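Putative prephenate dehydratase (Streptococcus mutans, PDB 4LUB) probably catalyses the decarboxylating dehydration of prephenate to 3-phenylpyruvate, a step in the biosynthesis of L-phenylalanine. Local coordinates at residues M3-G9 / A26-E32; V18-F23 / C47-V51; A76-L82 / Y172-L178. All blocks are in the same frame, centred on the assembly; numbering follows the deposited sequence.

Contact 1: residues M3-G9 / A26-E32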
loop_
_atom_site.group_PDB
_atom_site.type_symbol
_atom_site.label_atom_id
_atom_site.label_comp_id
_atom_site.label_asym_id
_atom_site.label_seq_id
_atom_site.Cartn_x
_atom_site.Cartn_y
_atom_site.Cartn_z
ATOM N N MET B 3 -24.800 -2.099 -23.028
ATOM C CA MET B 3 -24.874 -3.121 -24.072
ATOM C C MET B 3 -23.654 -4.040 -24.063
ATOM O O MET B 3 -23.778 -5.239 -23.841
ATOM C CB MET B 3 -25.019 -2.471 -25.445
ATOM C CG MET B 3 -26.313 -2.798 -26.157
ATOM S SD MET B 3 -26.303 -2.063 -27.787
ATOM C CE MET B 3 -28.046 -2.056 -28.165
ATOM N N LYS B 4 -22.484 -3.469 -24.343
ATOM C CA LYS B 4 -21.211 -4.202 -24.365
ATOM C C LYS B 4 -20.367 -3.986 -23.113
ATOM O O LYS B 4 -20.286 -2.878 -22.595
ATOM C CB LYS B 4 -20.394 -3.818 -25.600
ATOM C CG LYS B 4 -21.153 -4.063 -26.899
ATOM C CD LYS B 4 -20.315 -3.766 -28.143
ATOM C CE LYS B 4 -20.801 -4.568 -29.354
ATOM N NZ LYS B 4 -19.870 -4.399 -30.508
ATOM N N ILE B 5 -19.762 -5.058 -22.623
ATOM C CA ILE B 5 -18.957 -5.001 -21.417
ATOM C C ILE B 5 -17.566 -5.594 -21.584
ATOM O O ILE B 5 -17.411 -6.717 -22.057
ATOM C CB ILE B 5 -19.661 -5.723 -20.267
ATOM C CG1 ILE B 5 -20.671 -4.791 -19.604
ATOM C CG2 ILE B 5 -18.685 -6.049 -19.172
ATOM C CD1 ILE B 5 -22.034 -4.834 -20.177
ATOM N N ALA B 6 -16.558 -4.812 -21.209
ATOM C CA ALA B 6 -15.173 -5.270 -21.229
ATOM C C ALA B 6 -14.788 -5.912 -19.903
ATOM O O ALA B 6 -15.166 -5.422 -18.834
ATOM C CB ALA B 6 -14.237 -4.115 -21.532
ATOM N N TYR B 7 -14.020 -6.994 -19.972
ATOM C CA TYR B 7 -13.530 -7.657 -18.771
ATOM C C TYR B 7 -12.109 -8.138 -19.009
ATOM O O TYR B 7 -11.653 -8.202 -20.151
ATOM C CB TYR B 7 -14.437 -8.823 -18.355
ATOM C CG TYR B 7 -14.494 -9.979 -19.339
ATOM C CD1 TYR B 7 -15.422 -9.993 -20.369
ATOM C CD2 TYR B 7 -13.617 -11.051 -19.233
ATOM C CE1 TYR B 7 -15.482 -11.045 -21.274
ATOM C CE2 TYR B 7 -13.664 -12.111 -20.133
ATOM C CZ TYR B 7 -14.600 -12.101 -21.152
ATOM O OH TYR B 7 -14.660 -13.142 -22.047
ATOM N N LEU B 8 -11.404 -8.451 -17.929
ATOM C CA LEU B 8 -10.053 -8.962 -18.040
ATOM C C LEU B 8 -10.114 -10.412 -18.507
ATOM O O LEU B 8 -10.631 -11.288 -17.806
ATOM C CB LEU B 8 -9.319 -8.836 -16.698
ATOM C CG LEU B 8 -7.932 -9.473 -16.599
ATOM C CD1 LEU B 8 -6.968 -8.786 -17.547
ATOM C CD2 LEU B 8 -7.409 -9.384 -15.178
ATOM N N GLY B 9 -9.588 -10.650 -19.703
ATOM C CA GLY B 9 -9.625 -11.961 -20.317
ATOM C C GLY B 9 -8.587 -12.873 -19.697
ATOM O O GLY B 9 -7.865 -12.461 -18.790
ATOM N N ALA B 26 -25.862 -9.122 -21.387
ATOM C CA ALA B 26 -25.032 -8.220 -22.179
ATOM C C ALA B 26 -23.957 -8.934 -22.999
ATOM O O ALA B 26 -23.654 -10.103 -22.776
ATOM C CB ALA B 26 -24.389 -7.179 -21.269
ATOM N N ASP B 27 -23.405 -8.215 -23.968
ATOM C CA ASP B 27 -22.305 -8.724 -24.778
ATOM C C ASP B 27 -20.987 -8.447 -24.077
ATOM O O ASP B 27 -20.620 -7.295 -23.871
ATOM C CB ASP B 27 -22.316 -8.088 -26.171
ATOM C CG ASP B 27 -21.332 -8.749 -27.130
ATOM O OD1 ASP B 27 -20.793 -9.833 -26.796
ATOM O OD2 ASP B 27 -21.113 -8.193 -28.234
ATOM N N LEU B 28 -20.288 -9.510 -23.693
ATOM C CA LEU B 28 -19.095 -9.374 -22.869
ATOM C C LEU B 28 -17.850 -9.589 -23.720
ATOM O O LEU B 28 -17.686 -10.641 -24.329
ATOM C CB LEU B 28 -19.108 -10.369 -21.708
ATOM C CG LEU B 28 -20.366 -10.508 -20.857
ATOM C CD1 LEU B 28 -20.173 -11.574 -19.781
ATOM C CD2 LEU B 28 -20.774 -9.184 -20.232
ATOM N N LEU B 29 -16.991 -8.576 -23.781
ATOM C CA LEU B 29 -15.804 -8.636 -24.622
ATOM C C LEU B 29 -14.532 -8.665 -23.799
ATOM O O LEU B 29 -14.332 -7.827 -22.938
ATOM C CB LEU B 29 -15.751 -7.446 -25.588
ATOM C CG LEU B 29 -17.056 -6.946 -26.205
ATOM C CD1 LEU B 29 -16.817 -5.679 -27.011
ATOM C CD2 LEU B 29 -17.706 -8.019 -27.068
ATOM N N PRO B 30 -13.661 -9.642 -24.071
ATOM C CA PRO B 30 -12.459 -9.782 -23.248
ATOM C C PRO B 30 -11.307 -8.911 -23.752
ATOM O O PRO B 30 -11.183 -8.655 -24.954
ATOM C CB PRO B 30 -12.118 -11.261 -23.403
ATOM C CG PRO B 30 -12.549 -11.547 -24.818
ATOM C CD PRO B 30 -13.850 -10.807 -24.956
ATOM N N PHE B 31 -10.473 -8.446 -22.833
ATOM C CA PHE B 31 -9.280 -7.705 -23.216
ATOM C C PHE B 31 -8.109 -8.259 -22.410
ATOM O O PHE B 31 -8.314 -8.861 -21.346
ATOM C CB PHE B 31 -9.480 -6.208 -22.988
ATOM C CG PHE B 31 -10.474 -5.586 -23.931
ATOM C CD1 PHE B 31 -11.831 -5.635 -23.658
ATOM C CD2 PHE B 31 -10.054 -4.964 -25.094
ATOM C CE1 PHE B 31 -12.752 -5.076 -24.528
ATOM C CE2 PHE B 31 -10.968 -4.398 -25.964
ATOM C CZ PHE B 31 -12.319 -4.454 -25.682
ATOM N N GLU B 32 -6.890 -8.027 -22.894
ATOM C CA GLU B 32 -5.722 -8.810 -22.487
ATOM C C GLU B 32 -5.144 -8.409 -21.137
ATOM O O GLU B 32 -4.511 -9.218 -20.458
ATOM C CB GLU B 32 -4.607 -8.685 -23.530
ATOM C CG GLU B 32 -4.659 -7.388 -24.341
ATOM C CD GLU B 32 -3.405 -7.123 -25.145
ATOM O OE1 GLU B 32 -2.582 -8.045 -25.327
ATOM O OE2 GLU B 32 -3.221 -5.966 -25.588
HETATM O O HOH W 1 -16.713 -13.240 -23.769
#
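Strands 4-8 and 27-31, joined through helix 14-22, form a beta-alpha-beta unit, and their parallel pairing brings K4 beside D27, I5 beside L28, A6 beside L29 and Y7 beside P30. Six backbone bonds zip the pair together, from D27 N to M3 O at one end to G9 N to F31 O at the other. The one between L29 N and I5 O, 2.6 Å long, is short and close to straight, with an N-H...O angle of 165°.

Side chains then sort by face. On the I5, Y7 and L28 face, I5 CB lies 3.6 Å from L28 CD2, the two chains running alongside each other, while I5 CD1 presses tightly on A26 CB at 3.5 Å. Y7 carries its CG between the backbone N and the carbonyl carbon (chi1 65°), a rotation that lays the ring along the neighbouring strand: P30 CA sits over one face, near the rim, and Y7 CZ comes within 3.5 Å of P30 CB. A water lying in the ring plane ties Y7 OH to L28 O, donating to that carbonyl.

On the face of K4 and A6, the methyl of A6 meets F31 CE1 at 3.5 Å, the F31 ring reaching back from the end of the neighbouring strand. K4 and D27 point the same way, yet K4 NZ stays 4.6 Å from D27 OD2, beyond a salt bridge.

Helix 14-22 packs on the Y7 and L28 face, where H16 stacks on the Y7 ring, and helix 34-42 packs against A6 and F31. Strand 48-55 pairs with strand 4-8, which therefore runs between two parallel neighbours.

Contact 2: residues V18-F23 / C47-V51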
loop_
_atom_site.group_PDB
_atom_site.type_symbol
_atom_site.label_atom_id
_atom_site.label_comp_id
_atom_site.label_asym_id
_atom_site.label_seq_id
_atom_site.Cartn_x
_atom_site.Cartn_y
_atom_site.Cartn_z
ATOM N N VAL B 18 -17.167 -12.759 -12.964
ATOM C CA VAL B 18 -17.723 -11.594 -12.278
ATOM C C VAL B 18 -18.618 -10.771 -13.208
ATOM O O VAL B 18 -19.699 -10.325 -12.815
ATOM C CB VAL B 18 -16.603 -10.701 -11.694
ATOM C CG1 VAL B 18 -17.177 -9.433 -11.077
ATOM C CG2 VAL B 18 -15.788 -11.485 -10.666
ATOM N N ALA B 19 -18.170 -10.591 -14.447
ATOM C CA ALA B 19 -18.861 -9.721 -15.387
ATOM C C ALA B 19 -20.198 -10.333 -15.810
ATOM O O ALA B 19 -21.166 -9.615 -16.073
ATOM C CB ALA B 19 -17.978 -9.453 -16.607
ATOM N N LEU B 20 -20.248 -11.661 -15.850
ATOM C CA LEU B 20 -21.490 -12.394 -16.126
ATOM C C LEU B 20 -22.618 -12.084 -15.145
ATOM O O LEU B 20 -23.783 -11.996 -15.527
ATOM C CB LEU B 20 -21.235 -13.905 -16.094
ATOM C CG LEU B 20 -20.525 -14.589 -17.260
ATOM C CD1 LEU B 20 -19.816 -15.851 -16.790
ATOM C CD2 LEU B 20 -21.553 -14.926 -18.331
ATOM N N HIS B 21 -22.263 -11.934 -13.873
ATOM C CA HIS B 21 -23.256 -11.738 -12.826
ATOM C C HIS B 21 -23.777 -10.302 -12.820
ATOM O O HIS B 21 -24.958 -10.056 -12.560
ATOM C CB HIS B 21 -22.644 -12.095 -11.475
ATOM C CG HIS B 21 -22.399 -13.563 -11.305
ATOM N ND1 HIS B 21 -21.447 -14.238 -12.037
ATOM C CD2 HIS B 21 -22.988 -14.488 -10.510
ATOM C CE1 HIS B 21 -21.447 -15.512 -11.691
ATOM N NE2 HIS B 21 -22.374 -15.691 -10.766
ATOM N N ALA B 22 -22.891 -9.358 -13.125
ATOM C CA ALA B 22 -23.258 -7.950 -13.128
ATOM C C ALA B 22 -24.142 -7.641 -14.330
ATOM O O ALA B 22 -25.055 -6.817 -14.251
ATOM C CB ALA B 22 -22.012 -7.080 -13.130
ATOM N N PHE B 23 -23.848 -8.303 -15.445
ATOM C CA PHE B 23 -24.462 -7.990 -16.732
ATOM C C PHE B 23 -24.849 -9.261 -17.484
ATOM O O PHE B 23 -24.230 -9.599 -18.493
ATOM C CB PHE B 23 -23.508 -7.141 -17.574
ATOM C CG PHE B 23 -23.141 -5.832 -16.936
ATOM C CD1 PHE B 23 -24.055 -4.793 -16.885
ATOM C CD2 PHE B 23 -21.890 -5.648 -16.366
ATOM C CE1 PHE B 23 -23.727 -3.587 -16.296
ATOM C CE2 PHE B 23 -21.556 -4.445 -15.770
ATOM C CZ PHE B 23 -22.472 -3.413 -15.733
ATOM N N CYS B 47 -19.339 -0.338 -22.532
ATOM C CA CYS B 47 -20.247 0.435 -21.730
ATOM C C CYS B 47 -19.873 0.521 -20.257
ATOM O O CYS B 47 -20.117 1.525 -19.588
ATOM C CB CYS B 47 -21.590 -0.254 -21.881
ATOM S SG CYS B 47 -22.011 -0.495 -23.628
ATOM N N PHE B 48 -19.242 -0.550 -19.799
ATOM C CA PHE B 48 -18.738 -0.734 -18.446
ATOM C C PHE B 48 -17.490 -1.578 -18.588
ATOM O O PHE B 48 -17.354 -2.309 -19.566
ATOM C CB PHE B 48 -19.748 -1.443 -17.520
ATOM C CG PHE B 48 -21.006 -0.658 -17.245
ATOM C CD1 PHE B 48 -21.050 0.265 -16.208
ATOM C CD2 PHE B 48 -22.146 -0.850 -18.012
ATOM C CE1 PHE B 48 -22.197 0.995 -15.954
ATOM C CE2 PHE B 48 -23.292 -0.126 -17.766
ATOM C CZ PHE B 48 -23.320 0.796 -16.737
ATOM N N ALA B 49 -16.572 -1.476 -17.638
ATOM C CA ALA B 49 -15.427 -2.368 -17.628
ATOM C C ALA B 49 -15.345 -3.042 -16.265
ATOM O O ALA B 49 -15.700 -2.440 -15.252
ATOM C CB ALA B 49 -14.155 -1.605 -17.943
ATOM N N ILE B 50 -14.916 -4.301 -16.250
ATOM C CA ILE B 50 -14.781 -5.056 -15.008
ATOM C C ILE B 50 -13.335 -5.492 -14.819
ATOM O O ILE B 50 -12.743 -6.132 -15.691
ATOM C CB ILE B 50 -15.729 -6.288 -14.966
ATOM C CG1 ILE B 50 -17.170 -5.850 -14.731
ATOM C CG2 ILE B 50 -15.434 -7.142 -13.753
ATOM C CD1 ILE B 50 -17.859 -5.241 -15.898
ATOM N N VAL B 51 -12.767 -5.099 -13.684
ATOM C CA VAL B 51 -11.377 -5.386 -13.354
ATOM C C VAL B 51 -11.232 -5.823 -11.898
ATOM O O VAL B 51 -11.996 -5.390 -11.039
ATOM C CB VAL B 51 -10.459 -4.156 -13.596
ATOM C CG1 VAL B 51 -10.439 -3.760 -15.074
ATOM C CG2 VAL B 51 -10.860 -2.978 -12.696
#
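The ring of F23 slides over that of F48 as an offset stack, its CZ corner standing above the rim of the F48 ring rather than its middle. The centroids are 4.8 Å apart and the planes are inclined by 26°, so the overlap is partial, and the closest approach is 3.4 Å, from F23 CZ to F48 CD2. The same F23 ring turns an edge to I50, whose CD1 reaches F23 CE2 at 3.8 Å close to the ring plane. One aromatic group thus fills the angle between two side chains of the strand.

This is a helix packed on one face of a mixed sheet, as in an alpha/beta fold: helix 14-22 packs on strand 48-55, which runs parallel to strand 4-8 and antiparallel to strand 172-179, and F23, the first residue to leave the helical conformation, carries the contact past the helix end. Earlier in the helix, at V18 and A19, I50 is the bump and the helix surface the hollow. Its CG1 branch, set anti to the carbonyl carbon (chi1 -74°), meets the methyl of A19, CG1 to CB 4.1 Å, while I50 CG2 rests 3.9 Å from V18 CG1. I5 of strand 4-8 and V177 of strand 172-179 pack around I50 and F23, the former also touching F48.

Contact 3: residues A76-L82 / Y172-L178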
loop_
_atom_site.group_PDB
_atom_site.type_symbol
_atom_site.label_atom_id
_atom_site.label_comp_id
_atom_site.label_asym_id
_atom_site.label_seq_id
_atom_site.Cartn_x
_atom_site.Cartn_y
_atom_site.Cartn_z
ATOM N N ALA B 76 -15.611 3.662 -10.319
ATOM C CA ALA B 76 -16.254 2.452 -9.817
ATOM C C ALA B 76 -17.735 2.714 -9.493
ATOM O O ALA B 76 -18.067 3.648 -8.759
ATOM C CB ALA B 76 -15.517 1.937 -8.596
ATOM N N VAL B 77 -18.626 1.913 -10.064
ATOM C CA VAL B 77 -20.060 2.097 -9.835
ATOM C C VAL B 77 -20.707 0.880 -9.172
ATOM O O VAL B 77 -21.871 0.920 -8.779
ATOM C CB VAL B 77 -20.800 2.439 -11.154
ATOM C CG1 VAL B 77 -20.367 3.804 -11.651
ATOM C CG2 VAL B 77 -20.563 1.363 -12.221
ATOM N N ALA B 78 -19.941 -0.199 -9.050
ATOM C CA ALA B 78 -20.362 -1.373 -8.297
ATOM C C ALA B 78 -19.141 -2.216 -7.949
ATOM O O ALA B 78 -18.180 -2.274 -8.724
ATOM C CB ALA B 78 -21.371 -2.199 -9.089
ATOM N N GLU B 79 -19.186 -2.874 -6.795
ATOM C CA GLU B 79 -18.146 -3.820 -6.405
ATOM C C GLU B 79 -18.700 -5.231 -6.193
ATOM O O GLU B 79 -19.707 -5.401 -5.516
ATOM C CB GLU B 79 -17.458 -3.347 -5.124
ATOM C CG GLU B 79 -16.289 -4.211 -4.687
ATOM C CD GLU B 79 -15.661 -3.697 -3.409
ATOM O OE1 GLU B 79 -15.177 -2.552 -3.424
ATOM O OE2 GLU B 79 -15.581 -4.451 -2.420
ATOM N N ILE B 80 -18.042 -6.230 -6.777
ATOM C CA ILE B 80 -18.399 -7.632 -6.539
ATOM C C ILE B 80 -17.213 -8.369 -5.934
ATOM O O ILE B 80 -16.110 -8.339 -6.474
ATOM C CB ILE B 80 -18.870 -8.351 -7.827
ATOM C CG1 ILE B 80 -20.162 -7.712 -8.336
ATOM C CG2 ILE B 80 -19.130 -9.833 -7.554
ATOM C CD1 ILE B 80 -20.423 -7.925 -9.819
ATOM N N ILE B 81 -17.439 -8.996 -4.787
ATOM C CA ILE B 81 -16.422 -9.825 -4.149
ATOM C C ILE B 81 -16.554 -11.306 -4.495
ATOM O O ILE B 81 -17.609 -11.907 -4.313
ATOM C CB ILE B 81 -16.456 -9.650 -2.623
ATOM C CG1 ILE B 81 -16.193 -8.185 -2.270
ATOM C CG2 ILE B 81 -15.384 -10.511 -1.966
ATOM C CD1 ILE B 81 -16.245 -7.895 -0.776
ATOM N N LEU B 82 -15.469 -11.870 -5.013
ATOM C CA LEU B 82 -15.393 -13.277 -5.416
ATOM C C LEU B 82 -14.513 -14.128 -4.517
ATOM O O LEU B 82 -13.369 -13.772 -4.258
ATOM C CB LEU B 82 -14.859 -13.389 -6.849
ATOM C CG LEU B 82 -15.037 -14.733 -7.573
ATOM C CD1 LEU B 82 -16.472 -14.992 -8.012
ATOM C CD2 LEU B 82 -14.077 -14.831 -8.755
ATOM N N TYR B 172 -10.109 -14.273 -1.352
ATOM C CA TYR B 172 -11.117 -13.302 -1.787
ATOM C C TYR B 172 -10.566 -12.100 -2.546
ATOM O O TYR B 172 -9.570 -11.491 -2.155
ATOM C CB TYR B 172 -11.934 -12.791 -0.604
ATOM C CG TYR B 172 -12.935 -13.788 -0.073
ATOM C CD1 TYR B 172 -14.223 -13.842 -0.592
ATOM C CD2 TYR B 172 -12.598 -14.678 0.937
ATOM C CE1 TYR B 172 -15.148 -14.750 -0.119
ATOM C CE2 TYR B 172 -13.518 -15.592 1.421
ATOM C CZ TYR B 172 -14.794 -15.622 0.889
ATOM O OH TYR B 172 -15.719 -16.528 1.362
ATOM N N THR B 173 -11.247 -11.755 -3.634
ATOM C CA THR B 173 -10.844 -10.638 -4.473
ATOM C C THR B 173 -12.009 -9.679 -4.664
ATOM O O THR B 173 -13.155 -10.097 -4.867
ATOM C CB THR B 173 -10.343 -11.109 -5.853
ATOM O OG1 THR B 173 -9.232 -11.994 -5.676
ATOM C CG2 THR B 173 -9.902 -9.922 -6.724
ATOM N N ARG B 174 -11.692 -8.391 -4.652
ATOM C CA ARG B 174 -12.663 -7.350 -4.920
ATOM C C ARG B 174 -12.539 -6.999 -6.397
ATOM O O ARG B 174 -11.435 -6.794 -6.890
ATOM C CB ARG B 174 -12.383 -6.118 -4.046
ATOM C CG ARG B 174 -12.484 -6.388 -2.555
ATOM C CD ARG B 174 -11.954 -5.234 -1.707
ATOM N NE ARG B 174 -12.840 -4.074 -1.767
ATOM C CZ ARG B 174 -12.441 -2.814 -1.632
ATOM N NH1 ARG B 174 -11.168 -2.545 -1.376
ATOM N NH2 ARG B 174 -13.325 -1.827 -1.702
ATOM N N PHE B 175 -13.673 -6.928 -7.088
ATOM C CA PHE B 175 -13.713 -6.518 -8.489
ATOM C C PHE B 175 -14.587 -5.279 -8.569
ATOM O O PHE B 175 -15.598 -5.178 -7.878
ATOM C CB PHE B 175 -14.278 -7.615 -9.420
ATOM C CG PHE B 175 -13.462 -8.880 -9.461
ATOM C CD1 PHE B 175 -13.510 -9.797 -8.424
ATOM C CD2 PHE B 175 -12.644 -9.147 -10.546
ATOM C CE1 PHE B 175 -12.754 -10.958 -8.474
ATOM C CE2 PHE B 175 -11.880 -10.298 -10.599
ATOM C CZ PHE B 175 -11.931 -11.205 -9.559
ATOM N N TRP B 176 -14.161 -4.317 -9.373
ATOM C CA TRP B 176 -14.973 -3.150 -9.646
ATOM C C TRP B 176 -15.608 -3.155 -11.027
ATOM O O TRP B 176 -14.980 -3.532 -12.016
ATOM C CB TRP B 176 -14.137 -1.882 -9.466
ATOM C CG TRP B 176 -13.984 -1.485 -8.042
ATOM C CD1 TRP B 176 -14.584 -2.063 -6.955
ATOM C CD2 TRP B 176 -13.166 -0.428 -7.539
ATOM N NE1 TRP B 176 -14.189 -1.418 -5.803
ATOM C CE2 TRP B 176 -13.329 -0.403 -6.138
ATOM C CE3 TRP B 176 -12.319 0.512 -8.141
ATOM C CZ2 TRP B 176 -12.665 0.511 -5.327
ATOM C CZ3 TRP B 176 -11.665 1.424 -7.337
ATOM C CH2 TRP B 176 -11.841 1.418 -5.939
ATOM N N VAL B 177 -16.864 -2.730 -11.070
ATOM C CA VAL B 177 -17.505 -2.374 -12.314
ATOM C C VAL B 177 -17.280 -0.886 -12.520
ATOM O O VAL B 177 -17.692 -0.063 -11.705
ATOM C CB VAL B 177 -19.016 -2.697 -12.310
ATOM C CG1 VAL B 177 -19.640 -2.319 -13.637
ATOM C CG2 VAL B 177 -19.251 -4.170 -11.995
ATOM N N LEU B 178 -16.556 -0.562 -13.581
ATOM C CA LEU B 178 -16.275 0.821 -13.938
ATOM C C LEU B 178 -17.221 1.319 -15.010
ATOM O O LEU B 178 -17.476 0.630 -15.992
ATOM C CB LEU B 178 -14.823 0.979 -14.413
ATOM C CG LEU B 178 -13.592 0.820 -13.515
ATOM C CD1 LEU B 178 -13.912 0.391 -12.096
ATOM C CD2 LEU B 178 -12.484 -0.022 -14.156
#
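A76 lays its methyl over one face of the W176 indole, a CH-pi contact with CB 3.8 Å from the centroid of the six-membered ring. The indole's N-H edge serves a different partner: W176 NE1 donates to E79 OE1 (2.8 Å) with the oxygen almost in the ring plane. E79 reaches there extended, CG anti to the backbone N (chi1 -176°), and its carboxylate also takes a salt bridge from R174. There R174 NE meets E79 OE2 at 2.8 Å along a nearly straight N-H, though from above the carboxylate plane, and R174 NH2 gives a weaker, more bent bond to E79 OE1. The carboxylate and guanidinium planes are 64° apart, and three N-H donors from two side chains, one bond weak, help fix the carboxylate's rotation.

Beneath these side chains, strands 75-83 and 172-179 run antiparallel, and a classic beta bulge interrupts the ladder: V77 and A78 both face V177, whose O takes V77 N at 2.7 Å and A78 N only weakly. On the opposite face A78 CB packs on V177 CB, and L82 CB touches F175 CE1 at 3.6 Å. F175 continues onto V18 and T15 of helix 14-22. R174 NH1 makes further salt bridges with E54 and D242, while L234 of the second subunit packs on I81, Y172 and R174.

One mixed sheet links all three contacts. Contact 1 pairs strands 4-8 and 27-31; contact 2, about 7 Å away between centres, sets helix 14-22 on strand 48-55, the other neighbour of strand 4-8. Their segments alternate along the chain, since that helix is the connection between the strands of contact 1. Contact 3 closes later in sequence, its centre about 9 Å from contact 2 and about 15 Å from contact 1, which it does not touch. Strand 172-179 lies antiparallel to strand 48-55, with F23 packing on V177. The sheet thus steps from the beta-alpha-beta unit to strand 75-83, which pairs with strand 264-274, joining the prephenate dehydratase and ACT family regions.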